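Local structure of phosphodiesterase MJ0936 (Methanocaldococcus jannaschii, 2AHD) at residues M6-D11 and H120-V125; L91-T96 and L153-K158; D114-G119 and D130-I135. The protein belongs to the calcineurin-like phosphoesterase superfamily and folds as two mixed beta sheets packed together with helices around them. All coordinates share one frame; numbering follows the deposited sequence.

How the contacts relate
Contact 1 differs most from the other two: it joins two loops and is only partly buried, and its chemistry is polar, with histidine rings, a carboxylate and a backbone N-H. Contacts 2 and 3 are both buried and share one sheet, since strands 91-96 and 115-118 are neighbours in it, and their centres lie about 8 Å apart. They use that sheet differently. Contact 3 works within it, through backbone hydrogen bonds between parallel strands, whereas contact 2 leaves it and reaches the end of strand 149-154 and the turn after it, chiefly through apolar groups, with no hydrogen bond across. Contact 1 follows directly on contact 3, because Gly-119 runs into the loop 120-125.

Contact 1: M6-D11 and H120-V125; sequences MSDTHD and HTHERV
The side chains of His-10 and His-122 meet from opposite directions, and their rings end up nearly parallel, the planes 15° apart. They are slid so far past one another that they barely overlap, with the centroids 5.0 Å apart. Between the two rings the nearest atoms are His-10 NE2 and His-122 CE1, 3.3 Å apart. Asp-8 lies over one face of the His-122 ring, its CB 4.2 Å from the ring centroid in a CH-pi contact 25° off the ring normal. Both loops carry sequence signatures of the calcineurin-like family: Asp-8 to His-10 makes the D-x-H motif after strand 3-6, and Gly-119 to His-122 makes the GHTH motif after strand 115-118; in relatives such motifs line the metal centre. The Asp-8 carboxylate, set beside its own backbone N (chi1 -41°), faces the start of the second loop. There His-120 N makes a weak hydrogen bond to Asp-8 OD2 at 3.2 Å; a second bond, to OD1, is less certain. Ser-7 OG also gives OD2 a weak bond, from within the first loop. The His-122 ring has a further hold outside both segments, where its ND1 is hydrogen-bonded to Glu-139 OE2.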
# COMPACT_ATOMS: atom_id res chain seq x y z
N MET A 6 2.17 -1.08 -2.19
CA MET A 6 1.79 -2.44 -2.55
C MET A 6 0.33 -2.65 -2.12
O MET A 6 -0.26 -1.76 -1.51
CB MET A 6 2.76 -3.47 -1.93
CG MET A 6 2.72 -3.62 -0.43
SD MET A 6 4.15 -4.51 0.16
CE MET A 6 4.02 -6.00 -0.59
N SER A 7 -0.25 -3.79 -2.46
CA SER A 7 -1.65 -4.08 -2.12
C SER A 7 -2.06 -5.48 -2.56
O SER A 7 -1.44 -6.07 -3.44
CB SER A 7 -2.56 -3.04 -2.78
OG SER A 7 -3.93 -3.24 -2.47
N ASP A 8 -3.11 -6.01 -1.94
CA ASP A 8 -3.62 -7.34 -2.28
C ASP A 8 -2.50 -8.33 -2.57
O ASP A 8 -2.22 -8.63 -3.72
CB ASP A 8 -4.52 -7.27 -3.52
CG ASP A 8 -5.42 -6.06 -3.52
OD1 ASP A 8 -6.19 -5.91 -2.57
OD2 ASP A 8 -5.35 -5.25 -4.47
N THR A 9 -1.87 -8.85 -1.53
CA THR A 9 -0.80 -9.81 -1.71
C THR A 9 -1.35 -11.23 -1.66
O THR A 9 -0.77 -12.16 -2.22
CB THR A 9 0.27 -9.64 -0.65
OG1 THR A 9 -0.37 -9.57 0.64
CG2 THR A 9 1.07 -8.39 -0.91
N HIS A 10 -2.48 -11.40 -0.97
CA HIS A 10 -3.15 -12.68 -0.85
C HIS A 10 -2.28 -13.90 -0.57
O HIS A 10 -2.31 -14.88 -1.31
CB HIS A 10 -3.98 -12.91 -2.10
CG HIS A 10 -4.99 -11.83 -2.34
ND1 HIS A 10 -6.17 -11.75 -1.64
CD2 HIS A 10 -4.95 -10.73 -3.13
CE1 HIS A 10 -6.82 -10.65 -1.99
NE2 HIS A 10 -6.09 -10.01 -2.89
N ASP A 11 -1.51 -13.81 0.50
CA ASP A 11 -0.64 -14.90 0.94
C ASP A 11 0.43 -15.41 -0.03
O ASP A 11 1.14 -16.39 0.28
CB ASP A 11 -1.52 -16.07 1.37
CG ASP A 11 -2.45 -15.70 2.49
OD1 ASP A 11 -2.24 -14.64 3.11
OD2 ASP A 11 -3.38 -16.47 2.77
N HIS A 120 -7.74 -3.24 -3.71
CA HIS A 120 -9.00 -3.96 -3.85
C HIS A 120 -9.45 -4.40 -5.22
O HIS A 120 -9.92 -5.51 -5.39
CB HIS A 120 -10.13 -3.15 -3.23
CG HIS A 120 -11.48 -3.78 -3.38
ND1 HIS A 120 -11.73 -5.09 -3.02
CD2 HIS A 120 -12.66 -3.27 -3.79
CE1 HIS A 120 -13.01 -5.36 -3.21
NE2 HIS A 120 -13.59 -4.27 -3.67
N THR A 121 -9.33 -3.51 -6.21
CA THR A 121 -9.75 -3.83 -7.56
C THR A 121 -8.77 -4.75 -8.26
O THR A 121 -9.15 -5.46 -9.18
CB THR A 121 -9.91 -2.57 -8.41
OG1 THR A 121 -8.66 -1.90 -8.51
CG2 THR A 121 -10.94 -1.65 -7.80
N HIS A 122 -7.52 -4.75 -7.82
CA HIS A 122 -6.50 -5.58 -8.44
C HIS A 122 -6.14 -4.90 -9.77
O HIS A 122 -5.24 -5.32 -10.48
CB HIS A 122 -7.03 -6.99 -8.71
CG HIS A 122 -7.13 -7.86 -7.50
ND1 HIS A 122 -6.17 -8.78 -7.16
CD2 HIS A 122 -8.10 -7.97 -6.56
CE1 HIS A 122 -6.53 -9.42 -6.06
NE2 HIS A 122 -7.70 -8.94 -5.68
N GLU A 123 -6.87 -3.84 -10.09
CA GLU A 123 -6.64 -3.09 -11.32
C GLU A 123 -5.70 -1.94 -11.08
O GLU A 123 -6.11 -0.89 -10.61
CB GLU A 123 -7.96 -2.55 -11.86
CG GLU A 123 -8.95 -3.62 -12.29
CD GLU A 123 -8.38 -4.54 -13.36
OE1 GLU A 123 -9.11 -5.45 -13.80
OE2 GLU A 123 -7.21 -4.36 -13.77
N ARG A 124 -4.43 -2.13 -11.42
CA ARG A 124 -3.43 -1.08 -11.24
C ARG A 124 -3.73 0.14 -12.10
O ARG A 124 -3.89 0.04 -13.31
CB ARG A 124 -2.05 -1.61 -11.63
CG ARG A 124 -1.93 -1.92 -13.10
CD ARG A 124 -0.61 -2.54 -13.46
NE ARG A 124 -0.60 -2.88 -14.88
CZ ARG A 124 -1.36 -3.82 -15.43
NH1 ARG A 124 -2.18 -4.53 -14.68
NH2 ARG A 124 -1.31 -4.04 -16.73
N VAL A 125 -3.82 1.30 -11.46
CA VAL A 125 -4.07 2.56 -12.16
C VAL A 125 -3.14 3.62 -11.57
O VAL A 125 -2.64 3.47 -10.46
CB VAL A 125 -5.51 3.04 -12.02
CG1 VAL A 125 -5.69 3.74 -10.71
CG2 VAL A 125 -5.85 3.95 -13.16

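Contact 2: L91-T96 and L153-K158; sequences LKFFIT and LDTEKK
Leu-153 begins the contact by pushing its CD2 methyl against the rim of the Phe-93 ring, 4.1 Å from CE2 and near the ring plane. The two side chains meet from opposite directions, and Leu-153 extends with CG anti to its backbone N (chi1 180°), which carries the isobutyl group out to the phenyl edge. Asp-154, the next residue, points away from strand 91-96 and bonds within its own segment instead. Its OD2 accepts a hydrogen bond from Lys-157 N at 2.7 Å, the donor sitting 45° out of the carboxylate plane, and this Asx motif ties the turn that follows the strand. Thr-155 comes back to the contact with its methyl, its CB and its carbonyl. Its CG2 methyl also meets the Phe-93 edge, 4.1 Å from CZ, with the side chains crossing at about a right angle. Its carbonyl O lies 3.6 Å from Leu-91 CD1, and Leu-91 CD1 also packs against Thr-155 CB at 4.3 Å. At Lys-158 the aliphatic part of the side chain does the touching: its CD lies 4.3 Å from Leu-91 CD2. Leu-91 thus divides its two methyls between Thr-155 and Lys-158, while the phenyl edge of Phe-93 takes the Leu-153 and Thr-155 methyls. No hydrogen bond links the segments; the contact joins strand 91-96 to the end of strand 149-154 and the turn after it, across the two facing sheets of the calcineurin-like beta sandwich. Strand 91-96 lies between strands 83-88 and 115-118 in one of them, and strand 149-154 between 3-6 and 159-164 in the other. Ile-3 of strand 3-6 touches Phe-93, Leu-153 and Thr-155, whereas Phe-94 packs on helix 101-110.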
# COMPACT_ATOMS: atom_id res chain seq x y z
N LEU A 91 3.13 16.53 1.29
CA LEU A 91 2.00 15.97 0.56
C LEU A 91 0.94 15.37 1.45
O LEU A 91 1.24 14.73 2.45
CB LEU A 91 2.50 14.91 -0.42
CG LEU A 91 3.40 15.47 -1.51
CD1 LEU A 91 4.14 14.35 -2.23
CD2 LEU A 91 2.56 16.29 -2.47
N LYS A 92 -0.32 15.59 1.07
CA LYS A 92 -1.47 15.08 1.81
C LYS A 92 -1.89 13.74 1.23
O LYS A 92 -2.23 13.65 0.05
CB LYS A 92 -2.64 16.07 1.73
CG LYS A 92 -3.06 16.68 3.06
CD LYS A 92 -1.94 17.51 3.69
CE LYS A 92 -1.55 18.69 2.81
NZ LYS A 92 -0.43 19.47 3.41
N PHE A 93 -1.87 12.71 2.07
CA PHE A 93 -2.23 11.36 1.64
C PHE A 93 -3.54 10.87 2.24
O PHE A 93 -3.95 11.32 3.31
CB PHE A 93 -1.15 10.35 2.05
CG PHE A 93 0.11 10.43 1.24
CD1 PHE A 93 1.04 11.44 1.46
CD2 PHE A 93 0.39 9.48 0.28
CE1 PHE A 93 2.22 11.49 0.73
CE2 PHE A 93 1.58 9.52 -0.45
CZ PHE A 93 2.49 10.53 -0.23
N PHE A 94 -4.18 9.95 1.52
CA PHE A 94 -5.39 9.28 1.99
C PHE A 94 -5.29 7.87 1.46
O PHE A 94 -5.27 7.66 0.26
CB PHE A 94 -6.67 9.89 1.47
CG PHE A 94 -7.89 9.22 2.02
CD1 PHE A 94 -8.11 9.19 3.39
CD2 PHE A 94 -8.80 8.59 1.19
CE1 PHE A 94 -9.22 8.54 3.93
CE2 PHE A 94 -9.92 7.93 1.72
CZ PHE A 94 -10.13 7.92 3.09
N ILE A 95 -5.22 6.92 2.38
CA ILE A 95 -5.06 5.52 2.03
C ILE A 95 -6.24 4.67 2.47
O ILE A 95 -6.80 4.87 3.54
CB ILE A 95 -3.79 4.97 2.66
CG1 ILE A 95 -2.63 5.91 2.36
CG2 ILE A 95 -3.51 3.59 2.14
CD1 ILE A 95 -1.34 5.53 3.03
N THR A 96 -6.61 3.71 1.63
CA THR A 96 -7.72 2.81 1.93
C THR A 96 -7.77 1.70 0.90
O THR A 96 -7.45 1.91 -0.26
CB THR A 96 -9.09 3.57 1.94
OG1 THR A 96 -10.12 2.65 2.31
CG2 THR A 96 -9.42 4.16 0.57
N LEU A 153 6.86 5.56 -5.26
CA LEU A 153 6.56 6.98 -5.43
C LEU A 153 7.69 7.88 -4.96
O LEU A 153 8.33 7.62 -3.94
CB LEU A 153 5.29 7.35 -4.67
CG LEU A 153 4.89 8.81 -4.78
CD1 LEU A 153 4.70 9.17 -6.23
CD2 LEU A 153 3.61 9.05 -4.02
N ASP A 154 7.91 8.95 -5.71
CA ASP A 154 8.95 9.92 -5.40
C ASP A 154 8.30 11.14 -4.75
O ASP A 154 7.97 12.11 -5.44
CB ASP A 154 9.68 10.32 -6.68
CG ASP A 154 10.97 11.06 -6.41
OD1 ASP A 154 11.84 10.49 -5.71
OD2 ASP A 154 11.13 12.20 -6.91
N THR A 155 8.12 11.10 -3.44
CA THR A 155 7.50 12.21 -2.71
C THR A 155 8.22 13.50 -3.04
O THR A 155 7.67 14.60 -2.90
CB THR A 155 7.56 11.99 -1.19
OG1 THR A 155 8.89 11.63 -0.81
CG2 THR A 155 6.59 10.88 -0.76
N GLU A 156 9.45 13.35 -3.50
CA GLU A 156 10.29 14.47 -3.87
C GLU A 156 9.74 15.16 -5.12
O GLU A 156 9.01 16.15 -5.03
CB GLU A 156 11.72 13.97 -4.12
CG GLU A 156 12.26 13.05 -3.01
CD GLU A 156 11.79 11.58 -3.12
OE1 GLU A 156 12.63 10.72 -3.47
OE2 GLU A 156 10.61 11.29 -2.84
N LYS A 157 10.08 14.62 -6.29
CA LYS A 157 9.65 15.17 -7.56
C LYS A 157 8.27 14.67 -8.02
O LYS A 157 7.84 14.97 -9.13
CB LYS A 157 10.68 14.84 -8.64
CG LYS A 157 12.11 14.71 -8.11
CD LYS A 157 13.10 14.30 -9.22
CE LYS A 157 13.26 15.38 -10.29
NZ LYS A 157 14.31 15.05 -11.30
N LYS A 158 7.58 13.92 -7.16
CA LYS A 158 6.25 13.37 -7.47
C LYS A 158 6.22 12.38 -8.64
O LYS A 158 5.27 12.37 -9.42
CB LYS A 158 5.26 14.50 -7.77
CG LYS A 158 4.71 15.22 -6.54
CD LYS A 158 3.18 15.19 -6.53
CE LYS A 158 2.58 15.76 -7.82
NZ LYS A 158 1.09 15.70 -7.84

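Contact 3: D114-G119 and D130-I135; sequences DVVIYG and DDVLVI
The Tyr-118 ring presents an edge to Val-134: CE2 lies 3.8 Å from CG1, near the ring plane. Ile-135 O approaches the same ring obliquely, 3.7 Å from CD2. With CG placed between the backbone N and the carbonyl carbon (chi1 74°), the ring lies across to the Val-134 side chain; it also touches Leu-104 of helix 101-110 and Val-125 of strand 125-128. The side chain of Asp-114 points away from segment 130-135, and its OD2 accepts a hydrogen bond from Lys-92 N. Between these two residues the strands run parallel, their axes 4.7 Å apart. Asp-114 O receives Leu-133 N at 2.8 Å, and Leu-133 O receives Val-116 N. The pattern then repeats two residues on, with Ile-135 N bonded to Val-116 O and Tyr-118 N to Ile-135 O at 3.0 Å. Side chains alternate between the two faces. Val-115, Ile-117, Leu-133 and Ile-135 share one, on which Val-115 CG1 meets Ile-135 CD1 at 4.2 Å and Phe-93 of strand 91-96 touches Val-115 and Ile-117. On the other, Val-116 CG2 packs on Val-132 CG1 at 3.9 Å, and Val-116 and Val-134 both touch helix 101-110. Backbone bonds therefore meet the polar needs of the shared strand edges, and the faces are chiefly apolar, aliphatic with some aromatic side chains, consistent with two interior strands of the five-stranded sheet, 115-118 at its centre.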
# COMPACT_ATOMS: atom_id res chain seq x y z
N ASP A 114 -3.37 15.37 -1.55
CA ASP A 114 -2.51 15.47 -2.73
C ASP A 114 -2.44 14.15 -3.47
O ASP A 114 -2.43 14.10 -4.70
CB ASP A 114 -1.09 15.89 -2.30
CG ASP A 114 -1.05 17.30 -1.77
OD1 ASP A 114 -1.28 18.24 -2.56
OD2 ASP A 114 -0.79 17.48 -0.56
N VAL A 115 -2.42 13.07 -2.68
CA VAL A 115 -2.34 11.72 -3.21
C VAL A 115 -3.43 10.87 -2.60
O VAL A 115 -3.81 11.08 -1.46
CB VAL A 115 -0.97 11.10 -2.87
CG1 VAL A 115 -0.78 9.80 -3.62
CG2 VAL A 115 0.14 12.10 -3.20
N VAL A 116 -3.95 9.92 -3.37
CA VAL A 116 -4.97 8.99 -2.89
C VAL A 116 -4.57 7.60 -3.38
O VAL A 116 -4.51 7.33 -4.57
CB VAL A 116 -6.38 9.32 -3.42
CG1 VAL A 116 -7.37 8.32 -2.89
CG2 VAL A 116 -6.78 10.70 -2.99
N ILE A 117 -4.26 6.73 -2.43
CA ILE A 117 -3.83 5.38 -2.72
C ILE A 117 -4.87 4.35 -2.30
O ILE A 117 -5.48 4.48 -1.24
CB ILE A 117 -2.52 5.09 -1.99
CG1 ILE A 117 -1.49 6.17 -2.34
CG2 ILE A 117 -2.01 3.70 -2.36
CD1 ILE A 117 -0.19 6.02 -1.62
N TYR A 118 -5.08 3.32 -3.12
CA TYR A 118 -6.08 2.30 -2.80
C TYR A 118 -5.82 1.03 -3.60
O TYR A 118 -5.09 1.06 -4.58
CB TYR A 118 -7.48 2.82 -3.11
CG TYR A 118 -7.76 2.89 -4.58
CD1 TYR A 118 -8.53 1.91 -5.20
CD2 TYR A 118 -7.24 3.91 -5.36
CE1 TYR A 118 -8.75 1.94 -6.56
CE2 TYR A 118 -7.45 3.95 -6.72
CZ TYR A 118 -8.22 2.96 -7.32
OH TYR A 118 -8.47 3.02 -8.67
N GLY A 119 -6.42 -0.08 -3.18
CA GLY A 119 -6.24 -1.34 -3.89
C GLY A 119 -7.58 -1.99 -4.14
O GLY A 119 -8.46 -1.38 -4.74
N ASP A 130 -7.57 16.37 -11.37
CA ASP A 130 -7.62 17.70 -10.76
C ASP A 130 -6.46 17.98 -9.82
O ASP A 130 -6.63 18.58 -8.77
CB ASP A 130 -8.93 17.90 -10.00
CG ASP A 130 -10.14 17.69 -10.89
OD1 ASP A 130 -10.17 18.32 -11.97
OD2 ASP A 130 -11.05 16.91 -10.51
N ASP A 131 -5.27 17.53 -10.22
CA ASP A 131 -4.07 17.70 -9.43
C ASP A 131 -4.03 16.82 -8.19
O ASP A 131 -3.33 17.11 -7.21
CB ASP A 131 -3.89 19.17 -9.03
CG ASP A 131 -3.40 20.02 -10.19
OD1 ASP A 131 -2.27 19.75 -10.68
OD2 ASP A 131 -4.14 20.94 -10.61
N VAL A 132 -4.79 15.73 -8.25
CA VAL A 132 -4.83 14.75 -7.19
C VAL A 132 -4.17 13.53 -7.81
O VAL A 132 -4.57 13.08 -8.88
CB VAL A 132 -6.26 14.40 -6.78
CG1 VAL A 132 -6.24 13.61 -5.49
CG2 VAL A 132 -7.10 15.65 -6.65
N LEU A 133 -3.13 13.01 -7.17
CA LEU A 133 -2.45 11.84 -7.70
C LEU A 133 -3.16 10.59 -7.17
O LEU A 133 -3.08 10.27 -5.98
CB LEU A 133 -0.98 11.85 -7.25
CG LEU A 133 0.03 11.48 -8.34
CD1 LEU A 133 -0.09 10.01 -8.72
CD2 LEU A 133 -0.21 12.37 -9.55
N VAL A 134 -3.85 9.88 -8.07
CA VAL A 134 -4.59 8.68 -7.72
C VAL A 134 -3.79 7.43 -8.07
O VAL A 134 -3.51 7.18 -9.23
CB VAL A 134 -5.92 8.63 -8.46
CG1 VAL A 134 -6.69 7.41 -8.05
CG2 VAL A 134 -6.71 9.89 -8.15
N ILE A 135 -3.46 6.64 -7.06
CA ILE A 135 -2.65 5.45 -7.28
C ILE A 135 -3.17 4.12 -6.75
O ILE A 135 -3.54 4.00 -5.59
CB ILE A 135 -1.23 5.66 -6.70
CG1 ILE A 135 -0.58 6.90 -7.32
CG2 ILE A 135 -0.38 4.41 -6.93
CD1 ILE A 135 0.73 7.28 -6.66